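Local atomic coordinates of putative isochorismatase (Bordetella bronchiseptica, PDB entry 3UAO), a protein that probably hydrolyses maleamate to maleate and ammonia, acting as a maleamate amidohydrolase in the breakdown of nicotinate (vitamin B3). Residues 93-96 and 100-103. Sequence-based numbering, arbitrary orientation.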
loop_
_atom_site.group_PDB
_atom_site.type_symbol
_atom_site.label_atom_id
_atom_site.label_comp_id
_atom_site.label_asym_id
_atom_site.label_seq_id
_atom_site.Cartn_x
_atom_site.Cartn_y
_atom_site.Cartn_z
ATOM N N ILE A 93 -16.737 7.862 3.822
ATOM C CA ILE A 93 -16.697 6.536 4.427
ATOM C C ILE A 93 -17.884 5.789 3.877
ATOM O O ILE A 93 -19.019 6.311 3.862
ATOM C CB ILE A 93 -16.685 6.581 5.957
ATOM C CG1 ILE A 93 -15.365 7.188 6.445
ATOM C CG2 ILE A 93 -16.765 5.168 6.588
ATOM C CD1 ILE A 93 -15.283 7.438 7.972
ATOM N N VAL A 94 -17.609 4.609 3.308
ATOM C CA VAL A 94 -18.648 3.711 2.787
ATOM C C VAL A 94 -18.342 2.248 3.103
ATOM O O VAL A 94 -17.309 1.708 2.693
ATOM C CB VAL A 94 -18.789 3.832 1.279
ATOM C CG1 VAL A 94 -19.722 2.701 0.732
ATOM C CG2 VAL A 94 -19.285 5.214 0.865
ATOM N N TYR A 95 -19.248 1.596 3.816
ATOM C CA TYR A 95 -19.228 0.130 3.959
ATOM C C TYR A 95 -20.279 -0.508 3.058
ATOM O O TYR A 95 -21.205 0.173 2.605
ATOM C CB TYR A 95 -19.521 -0.264 5.394
ATOM C CG TYR A 95 -18.404 0.056 6.381
ATOM C CD1 TYR A 95 -17.505 -0.928 6.792
ATOM C CD2 TYR A 95 -18.283 1.304 6.930
ATOM C CE1 TYR A 95 -16.497 -0.655 7.695
ATOM C CE2 TYR A 95 -17.251 1.597 7.844
ATOM C CZ TYR A 95 -16.372 0.608 8.214
ATOM O OH TYR A 95 -15.364 0.862 9.103
ATOM N N ALA A 96 -20.133 -1.826 2.850
ATOM C CA ALA A 96 -21.111 -2.637 2.136
ATOM C C ALA A 96 -22.416 -2.763 2.932
ATOM O O ALA A 96 -22.390 -2.911 4.141
ATOM C CB ALA A 96 -20.544 -4.051 1.806
ATOM N N ALA A 100 -20.339 -6.594 4.858
ATOM C CA ALA A 100 -19.326 -7.561 4.360
ATOM C C ALA A 100 -17.910 -7.131 4.694
ATOM O O ALA A 100 -17.069 -7.926 5.080
ATOM C CB ALA A 100 -19.435 -7.720 2.866
ATOM N N ASP A 101 -17.667 -5.844 4.536
ATOM C CA ASP A 101 -16.370 -5.264 4.833
ATOM C C ASP A 101 -16.278 -4.630 6.225
ATOM O O ASP A 101 -15.453 -3.768 6.424
ATOM C CB ASP A 101 -16.014 -4.232 3.755
ATOM C CG ASP A 101 -17.061 -3.174 3.579
ATOM O OD1 ASP A 101 -18.163 -3.268 4.159
ATOM O OD2 ASP A 101 -16.793 -2.259 2.801
ATOM N N GLY A 102 -17.143 -5.057 7.157
ATOM C CA GLY A 102 -17.115 -4.627 8.570
ATOM C C GLY A 102 -15.725 -4.953 9.122
ATOM O O GLY A 102 -15.196 -6.032 8.849
ATOM N N ASN A 103 -15.107 -4.026 9.854
ATOM C CA ASN A 103 -13.671 -4.140 10.110
ATOM C C ASN A 103 -13.298 -3.787 11.552
ATOM O O ASN A 103 -14.141 -3.882 12.429
ATOM C CB ASN A 103 -12.881 -3.378 9.031
ATOM C CG ASN A 103 -13.113 -1.891 9.077
ATOM O OD1 ASN A 103 -13.789 -1.384 9.993
ATOM N ND2 ASN A 103 -12.556 -1.168 8.080
#
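Ala100 meets Ala96 through their methyl groups, with CB of Ala100 4.0 Å from CB of Ala96. This small apolar touch lies where the CA atoms of the two segments come closest. The carbonyl O of Ala100 accepts a hydrogen bond from Trp153 of the second subunit. Asp101 then reaches back to the first segment. Its OD1 accepts a hydrogen bond from the backbone N of Ala96, 2.8 Å long and nearly straight at 164°. The N-H arrives on the syn side of the carboxylate, slightly out of its plane. With chi1 at 55°, CG of Asp101 sits between its own backbone N and carbonyl carbon, which turns the carboxylate toward Ala96. The same OD1 lies 3.5 Å from CB of Tyr95, and the carbonyl O of Asp101 is at the edge of the Tyr95 ring. CA of Gly102 lies 4.1 Å from CE1 of Tyr95. OD1 of Asn103 accepts a 2.9 Å hydrogen bond from OH of Tyr95; the hydroxyl lies 32° off the plane of the Asn103 carbonyl. The amide stands almost perpendicular to the ring, and ND2 donates a hydrogen bond to the carbonyl O of Ser140. The Asn103 side chain also caps a backbone N just beyond the segment. Tyr95 thus links the end of strand 87-93 to the capped turn into helix 105-108, in a strand-to-helix loop of the Rossmann-like isochorismatase fold that lies at a subunit interface.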